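Local coordinates for protein uncharacterized esterase YxiM (Bacillus subtilis, PDB 2O14) that is probably a hydrolase of the GDSL lipolytic family acting on ester bonds, although its natural substrate is not established, at residues 276-281 with 333-338; 185-190 with 233-238. One frame throughout, in Å; residues are numbered along the deposited sequence.

Contact 1: residues 276-281 with 333-338; sequences TPQGRA and GLYMDG
Tyr335 reaches across to the 276-281 loop with its whole ring, and the contact shows how one aromatic side chain can join two irregular segments by combining a polar end with a packed face. The polar part is a single hydrogen bond: the phenol OH of Tyr335 donates to the backbone O of Gly279 at 2.8 Å. The hydroxyl stands above the carbonyl plane, 40° out of it, so the bond is short without following a lone pair. Because the acceptor is a main-chain oxygen, the bond ties the ring to the loop's main chain and not to a side chain.

The apolar part is a CH-pi contact. Ala281 CB sits over one face of the Tyr335 ring, 3.5 Å from its centroid and displaced toward the rim, where it comes within 3.3 Å of CD1. Farther along the ring, the backbone N of Ala281 lies 3.6 Å from CZ, so the loop follows the ring from its centre toward the hydroxyl. With CG anti to the carbonyl carbon (chi1 -74°) the ring is sent out toward the loop, and a chi2 of 69° turns its face to Ala281. A phenylalanine here would keep the ring under Ala281 but would probably leave the buried carbonyl of Gly279 without its phenol partner.

Backbone bonds of Ala281 with Thr340 and of Met336 with His342 tie both segments to the loop that carries Asp339 and His342, assigned to the active site by similarity. The side chain of Tyr335 is about 6 Å from that of Asp339 and about 6 Å from that of His342. In the fold, 276-281 is the loop leaving strand 271-275 of the parallel sheet toward helix 298-307, while 333-338 leads from helix 328-332 toward helix 345-361, with Leu334 packed on helix 315-326.

Contact 2: residues 185-190 with 233-238; sequences AGWGQM and YFMLQL
Trp187 meets strand 233-237 only through the rim of its indole, a worked example of a large ring spanning a wide gap between backbones: its CA is 10.4 Å from the CA of Gln237. The closely packed part is at the six-membered ring, where the selenium of Met235, a selenomethionine in this crystal, lies 3.6 Å from Trp187 CH2 and 3.8 Å from CZ3. It approaches the edge, 80° off the ring normal and 4.8 Å from the centroid, which makes this an edge-on Met-aromatic contact. The two side chains cross at about a right angle, and Met235 CG adds a further touch on CH2.

On the pyrrole side, packing gives way to a single bent hydrogen bond. Trp187 NE1 donates to Gln237 OE1 at 3.1 Å, with an angle of 144° at the hydrogen. All three touching residues are buried, so the polar side too is shut off from solvent. The side chain of Gln237 is extended, with CG anti to the backbone N, and this carries its amide out from the strand to the indole. OE1 also bonds with Ser275 OG, so two partners grip this buried oxygen and help fix the rotation of the amide.

Strand 233-237 runs between strands 164-169 and 271-275 in the parallel sheet of the SGNH-hydrolase domain. Met235 and Gln237, two residues apart, face Trp187, whereas Leu236 turns away to pack on helix 251-266. Met235 also touches Ile273 on the neighbouring strand and Leu359 of helix 345-361, while the backbone of Trp187 bonds with Thr172, next to the predicted nucleophile Ser171.

Overall arrangement
Both contacts are buried within the same SGNH-hydrolase domain, but they join different kinds of element. Contact 2 sets a short helix against a central strand of the parallel sheet; contact 1 lies between two loops beyond the end of strand 271-275, with no regular element on either side. Each relies on one aromatic donor, yet contact 1 offers a ring face to a methyl and bonds a main-chain oxygen, whereas contact 2 uses a ring edge and a side-chain amide. The two meet where Pro277 and Gln278 pack on Gln237, so the loop after strand 271-275 links them near the presumed active site.

Contact 1: residues 276-281 with 333-338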
ATOM      1  N   THR A 276      -6.596  12.514  11.270  1.00 23.35           N
ATOM      2  CA  THR A 276      -7.344  13.570  10.599  1.00 24.15           C
ATOM      3  C   THR A 276      -6.423  14.068   9.491  1.00 24.49           C
ATOM      4  O   THR A 276      -5.302  14.501   9.752  1.00 26.03           O
ATOM      5  CB  THR A 276      -7.679  14.730  11.566  1.00 26.09           C
ATOM      6  OG1 THR A 276      -6.474  15.213  12.174  1.00 25.60           O
ATOM      7  CG2 THR A 276      -8.641  14.251  12.654  1.00 26.87           C
ATOM      8  N   PRO A 277      -6.869  13.985   8.228  1.00 26.43           N
ATOM      9  CA  PRO A 277      -6.000  14.448   7.143  1.00 26.06           C
ATOM     10  C   PRO A 277      -5.646  15.934   7.191  1.00 26.35           C
ATOM     11  O   PRO A 277      -6.490  16.779   7.507  1.00 27.60           O
ATOM     12  CB  PRO A 277      -6.771  14.052   5.880  1.00 26.48           C
ATOM     13  CG  PRO A 277      -8.200  14.018   6.327  1.00 29.28           C
ATOM     14  CD  PRO A 277      -8.125  13.415   7.706  1.00 27.47           C
ATOM     15  N   GLN A 278      -4.389  16.245   6.896  1.00 21.59           N
ATOM     16  CA  GLN A 278      -3.942  17.633   6.892  1.00 22.01           C
ATOM     17  C   GLN A 278      -4.685  18.398   5.805  1.00 21.92           C
ATOM     18  O   GLN A 278      -5.292  17.790   4.916  1.00 19.60           O
ATOM     19  CB  GLN A 278      -2.436  17.716   6.664  1.00 28.16           C
ATOM     20  CG  GLN A 278      -1.795  16.452   6.140  1.00 35.82           C
ATOM     21  CD  GLN A 278      -2.285  16.070   4.770  1.00 36.70           C
ATOM     22  OE1 GLN A 278      -2.302  16.894   3.857  1.00 42.48           O
ATOM     23  NE2 GLN A 278      -2.678  14.815   4.609  1.00 32.89           N
ATOM     24  N   GLY A 279      -4.642  19.727   5.881  1.00 20.26           N
ATOM     25  CA  GLY A 279      -5.338  20.548   4.904  1.00 21.68           C
ATOM     26  C   GLY A 279      -4.520  20.926   3.685  1.00 23.98           C
ATOM     27  O   GLY A 279      -3.553  20.246   3.333  1.00 23.97           O
ATOM     28  N   ARG A 280      -4.917  22.013   3.032  1.00 28.85           N
ATOM     29  CA  ARG A 280      -4.216  22.492   1.846  1.00 30.65           C
ATOM     30  C   ARG A 280      -3.061  23.415   2.230  1.00 32.14           C
ATOM     31  O   ARG A 280      -3.087  24.056   3.284  1.00 30.82           O
ATOM     32  CB  ARG A 280      -5.185  23.233   0.920  1.00 32.86           C
ATOM     33  CG  ARG A 280      -6.216  22.338   0.238  1.00 35.51           C
ATOM     34  CD  ARG A 280      -7.199  23.170  -0.575  1.00 36.21           C
ATOM     35  NE  ARG A 280      -8.199  22.355  -1.263  1.00 38.09           N
ATOM     36  CZ  ARG A 280      -7.941  21.565  -2.302  1.00 39.30           C
ATOM     37  NH1 ARG A 280      -6.708  21.476  -2.783  1.00 38.60           N
ATOM     38  NH2 ARG A 280      -8.920  20.868  -2.865  1.00 38.40           N
ATOM     39  N   ALA A 281      -2.052  23.481   1.366  1.00 28.00           N
ATOM     40  CA  ALA A 281      -0.878  24.312   1.607  1.00 28.37           C
ATOM     41  C   ALA A 281      -1.202  25.799   1.746  1.00 28.71           C
ATOM     42  O   ALA A 281      -0.417  26.560   2.305  1.00 27.48           O
ATOM     43  CB  ALA A 281       0.130  24.114   0.479  1.00 33.77           C
ATOM     44  N   GLY A 333       6.538  24.744  -0.125  1.00 35.04           N
ATOM     45  CA  GLY A 333       7.605  23.892  -0.620  1.00 35.13           C
ATOM     46  C   GLY A 333       7.466  22.449  -0.169  1.00 34.48           C
ATOM     47  O   GLY A 333       8.283  21.597  -0.523  1.00 34.77           O
ATOM     48  N   LEU A 334       6.435  22.172   0.624  1.00 30.19           N
ATOM     49  CA  LEU A 334       6.196  20.821   1.121  1.00 29.35           C
ATOM     50  C   LEU A 334       5.088  20.141   0.320  1.00 29.44           C
ATOM     51  O   LEU A 334       4.720  19.003   0.596  1.00 29.19           O
ATOM     52  CB  LEU A 334       5.823  20.857   2.606  1.00 29.65           C
ATOM     53  CG  LEU A 334       6.880  21.421   3.562  1.00 30.43           C
ATOM     54  CD1 LEU A 334       6.336  21.423   4.983  1.00 30.25           C
ATOM     55  CD2 LEU A 334       8.150  20.588   3.476  1.00 28.35           C
ATOM     56  N   TYR A 335       4.554  20.854  -0.668  1.00 33.68           N
ATOM     57  CA  TYR A 335       3.506  20.315  -1.530  1.00 33.84           C
ATOM     58  C   TYR A 335       3.981  20.347  -2.973  1.00 34.85           C
ATOM     59  O   TYR A 335       4.876  21.122  -3.320  1.00 35.15           O
ATOM     60  CB  TYR A 335       2.223  21.139  -1.418  1.00 27.10           C
ATOM     61  CG  TYR A 335       1.448  20.929  -0.142  1.00 25.23           C
ATOM     62  CD1 TYR A 335       1.940  21.375   1.081  1.00 24.98           C
ATOM     63  CD2 TYR A 335       0.207  20.300  -0.160  1.00 25.56           C
ATOM     64  CE1 TYR A 335       1.208  21.202   2.257  1.00 25.10           C
ATOM     65  CE2 TYR A 335      -0.531  20.118   1.007  1.00 25.68           C
ATOM     66  CZ  TYR A 335      -0.024  20.573   2.212  1.00 26.23           C
ATOM     67  OH  TYR A 335      -0.751  20.399   3.367  1.00 27.45           O
HETATM   68  N   MSE A 336       3.386  19.503  -3.810  1.00 30.15           N
HETATM   69  CA  MSE A 336       3.744  19.457  -5.225  1.00 31.83           C
HETATM   70  C   MSE A 336       3.531  20.839  -5.839  1.00 32.23           C
HETATM   71  O   MSE A 336       2.592  21.545  -5.475  1.00 30.48           O
HETATM   72  CB  MSE A 336       2.880  18.425  -5.959  1.00 40.46           C
HETATM   73  CG  MSE A 336       3.172  16.980  -5.574  1.00 42.76           C
HETATM   74 SE   MSE A 336       4.961  16.424  -6.071  1.00 52.03          SE
HETATM   75  CE  MSE A 336       4.601  15.845  -7.890  1.00 47.05           C
ATOM     76  N   ASP A 337       4.402  21.221  -6.767  1.00 36.30           N
ATOM     77  CA  ASP A 337       4.296  22.528  -7.410  1.00 37.64           C
ATOM     78  C   ASP A 337       2.924  22.772  -8.036  1.00 36.14           C
ATOM     79  O   ASP A 337       2.405  21.931  -8.769  1.00 35.93           O
ATOM     80  CB  ASP A 337       5.370  22.684  -8.484  1.00 68.18           C
ATOM     81  CG  ASP A 337       5.295  24.031  -9.183  1.00 72.82           C
ATOM     82  OD1 ASP A 337       5.483  25.065  -8.503  1.00 74.36           O
ATOM     83  OD2 ASP A 337       5.038  24.057 -10.406  1.00 74.58           O
ATOM     84  N   GLY A 338       2.345  23.932  -7.747  1.00 32.05           N
ATOM     85  CA  GLY A 338       1.041  24.265  -8.292  1.00 30.81           C
ATOM     86  C   GLY A 338      -0.038  23.301  -7.837  1.00 30.51           C
ATOM     87  O   GLY A 338      -1.117  23.243  -8.423  1.00 30.06           O
TER

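Contact 2: residues 185-190 with 233-238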
ATOM      1  N   ALA A 185       5.048  11.785  -2.780  1.00 27.49           N
ATOM      2  CA  ALA A 185       4.965  10.684  -1.829  1.00 25.55           C
ATOM      3  C   ALA A 185       3.847  10.880  -0.806  1.00 24.05           C
ATOM      4  O   ALA A 185       3.437  12.004  -0.521  1.00 22.76           O
ATOM      5  CB  ALA A 185       6.305  10.511  -1.117  1.00 18.80           C
ATOM      6  N   GLY A 186       3.340   9.772  -0.275  1.00 21.28           N
ATOM      7  CA  GLY A 186       2.302   9.842   0.736  1.00 21.01           C
ATOM      8  C   GLY A 186       3.058   9.654   2.031  1.00 19.94           C
ATOM      9  O   GLY A 186       4.095   8.996   2.022  1.00 20.13           O
ATOM     10  N   TRP A 187       2.581  10.202   3.142  1.00 25.31           N
ATOM     11  CA  TRP A 187       3.344  10.043   4.374  1.00 25.12           C
ATOM     12  C   TRP A 187       3.444   8.603   4.854  1.00 24.18           C
ATOM     13  O   TRP A 187       4.316   8.275   5.651  1.00 24.68           O
ATOM     14  CB  TRP A 187       2.825  10.965   5.494  1.00 22.00           C
ATOM     15  CG  TRP A 187       1.472  10.665   6.079  1.00 23.67           C
ATOM     16  CD1 TRP A 187       0.284  11.254   5.750  1.00 23.71           C
ATOM     17  CD2 TRP A 187       1.191   9.785   7.176  1.00 23.91           C
ATOM     18  NE1 TRP A 187      -0.716  10.805   6.581  1.00 23.02           N
ATOM     19  CE2 TRP A 187      -0.186   9.902   7.465  1.00 23.94           C
ATOM     20  CE3 TRP A 187       1.973   8.911   7.946  1.00 24.32           C
ATOM     21  CZ2 TRP A 187      -0.801   9.179   8.493  1.00 25.90           C
ATOM     22  CZ3 TRP A 187       1.363   8.191   8.970  1.00 25.17           C
ATOM     23  CH2 TRP A 187      -0.011   8.331   9.232  1.00 26.11           C
ATOM     24  N   GLY A 188       2.565   7.737   4.358  1.00 23.93           N
ATOM     25  CA  GLY A 188       2.636   6.341   4.744  1.00 24.71           C
ATOM     26  C   GLY A 188       3.876   5.728   4.113  1.00 25.38           C
ATOM     27  O   GLY A 188       4.424   4.738   4.595  1.00 26.61           O
ATOM     28  N   GLN A 189       4.324   6.331   3.020  1.00 22.78           N
ATOM     29  CA  GLN A 189       5.507   5.860   2.317  1.00 24.48           C
ATOM     30  C   GLN A 189       6.770   6.252   3.088  1.00 27.44           C
ATOM     31  O   GLN A 189       7.810   5.611   2.955  1.00 26.36           O
ATOM     32  CB  GLN A 189       5.543   6.463   0.911  1.00 25.24           C
ATOM     33  CG  GLN A 189       6.824   6.205   0.130  1.00 24.51           C
ATOM     34  CD  GLN A 189       6.805   6.867  -1.239  1.00 26.27           C
ATOM     35  OE1 GLN A 189       7.821   6.914  -1.935  1.00 26.14           O
ATOM     36  NE2 GLN A 189       5.643   7.381  -1.631  1.00 20.93           N
HETATM   37  N   MSE A 190       6.667   7.306   3.897  1.00 28.96           N
HETATM   38  CA  MSE A 190       7.801   7.786   4.686  1.00 32.92           C
HETATM   39  C   MSE A 190       7.792   7.267   6.119  1.00 32.25           C
HETATM   40  O   MSE A 190       8.754   7.450   6.862  1.00 32.34           O
HETATM   41  CB  MSE A 190       7.827   9.316   4.704  1.00 40.48           C
HETATM   42  CG  MSE A 190       9.029   9.904   3.995  1.00 48.13           C
HETATM   43 SE   MSE A 190       9.091   9.430   2.120  1.00 52.99          SE
HETATM   44  CE  MSE A 190       8.286  11.037   1.411  1.00 54.80           C
ATOM     45  N   TYR A 233      -1.234  -2.697  13.968  1.00 26.30           N
ATOM     46  CA  TYR A 233      -1.936  -1.423  13.971  1.00 26.11           C
ATOM     47  C   TYR A 233      -2.505  -1.143  12.586  1.00 25.14           C
ATOM     48  O   TYR A 233      -1.848  -1.393  11.571  1.00 24.80           O
ATOM     49  CB  TYR A 233      -0.990  -0.284  14.367  1.00 23.86           C
ATOM     50  CG  TYR A 233      -0.682  -0.225  15.841  1.00 25.89           C
ATOM     51  CD1 TYR A 233      -1.662   0.126  16.764  1.00 26.78           C
ATOM     52  CD2 TYR A 233       0.595  -0.510  16.315  1.00 27.81           C
ATOM     53  CE1 TYR A 233      -1.378   0.194  18.130  1.00 28.47           C
ATOM     54  CE2 TYR A 233       0.891  -0.444  17.678  1.00 29.58           C
ATOM     55  CZ  TYR A 233      -0.102  -0.091  18.579  1.00 29.71           C
ATOM     56  OH  TYR A 233       0.189  -0.025  19.925  1.00 31.49           O
ATOM     57  N   PHE A 234      -3.741  -0.654  12.549  1.00 23.06           N
ATOM     58  CA  PHE A 234      -4.374  -0.283  11.291  1.00 22.29           C
ATOM     59  C   PHE A 234      -4.375   1.239  11.324  1.00 23.03           C
ATOM     60  O   PHE A 234      -5.174   1.848  12.032  1.00 23.48           O
ATOM     61  CB  PHE A 234      -5.808  -0.812  11.215  1.00 20.67           C
ATOM     62  CG  PHE A 234      -6.581  -0.314  10.017  1.00 21.17           C
ATOM     63  CD1 PHE A 234      -5.963  -0.173   8.772  1.00 18.77           C
ATOM     64  CD2 PHE A 234      -7.942  -0.025  10.122  1.00 20.48           C
ATOM     65  CE1 PHE A 234      -6.689   0.247   7.646  1.00 21.05           C
ATOM     66  CE2 PHE A 234      -8.679   0.394   9.002  1.00 22.40           C
ATOM     67  CZ  PHE A 234      -8.048   0.529   7.763  1.00 22.00           C
HETATM   68  N   MSE A 235      -3.453   1.845  10.585  1.00 19.93           N
HETATM   69  CA  MSE A 235      -3.345   3.298  10.538  1.00 22.94           C
HETATM   70  C   MSE A 235      -4.161   3.773   9.352  1.00 21.62           C
HETATM   71  O   MSE A 235      -3.786   3.556   8.196  1.00 20.73           O
HETATM   72  CB  MSE A 235      -1.884   3.696  10.389  1.00 46.09           C
HETATM   73  CG  MSE A 235      -1.620   5.161  10.618  1.00 58.73           C
HETATM   74 SE   MSE A 235       0.170   5.406  11.279  1.00 76.43          SE
HETATM   75  CE  MSE A 235      -0.245   5.635  13.153  1.00 70.13           C
ATOM     76  N   LEU A 236      -5.283   4.422   9.650  1.00 24.03           N
ATOM     77  CA  LEU A 236      -6.214   4.875   8.623  1.00 23.12           C
ATOM     78  C   LEU A 236      -6.428   6.393   8.555  1.00 22.89           C
ATOM     79  O   LEU A 236      -6.699   7.045   9.566  1.00 20.95           O
ATOM     80  CB  LEU A 236      -7.551   4.147   8.854  1.00 24.06           C
ATOM     81  CG  LEU A 236      -8.750   4.173   7.894  1.00 26.05           C
ATOM     82  CD1 LEU A 236      -9.495   5.469   8.052  1.00 27.56           C
ATOM     83  CD2 LEU A 236      -8.292   3.977   6.464  1.00 24.15           C
ATOM     84  N   GLN A 237      -6.284   6.952   7.356  1.00 26.29           N
ATOM     85  CA  GLN A 237      -6.507   8.380   7.140  1.00 26.14           C
ATOM     86  C   GLN A 237      -7.240   8.609   5.823  1.00 26.21           C
ATOM     87  O   GLN A 237      -6.644   8.535   4.744  1.00 24.42           O
ATOM     88  CB  GLN A 237      -5.198   9.175   7.118  1.00 21.89           C
ATOM     89  CG  GLN A 237      -5.439  10.670   6.842  1.00 21.64           C
ATOM     90  CD  GLN A 237      -4.169  11.497   6.778  1.00 21.84           C
ATOM     91  OE1 GLN A 237      -3.439  11.606   7.762  1.00 21.76           O
ATOM     92  NE2 GLN A 237      -3.902  12.089   5.615  1.00 19.80           N
ATOM     93  N   LEU A 238      -8.536   8.879   5.927  1.00 21.13           N
ATOM     94  CA  LEU A 238      -9.371   9.144   4.764  1.00 21.32           C
ATOM     95  C   LEU A 238     -10.259  10.329   5.112  1.00 21.36           C
ATOM     96  O   LEU A 238     -10.311  10.752   6.268  1.00 21.26           O
ATOM     97  CB  LEU A 238     -10.231   7.918   4.426  1.00 21.50           C
ATOM     98  CG  LEU A 238      -9.496   6.690   3.875  1.00 19.19           C
ATOM     99  CD1 LEU A 238     -10.428   5.488   3.865  1.00 21.25           C
ATOM    100  CD2 LEU A 238      -8.987   6.981   2.468  1.00 19.18           C
TER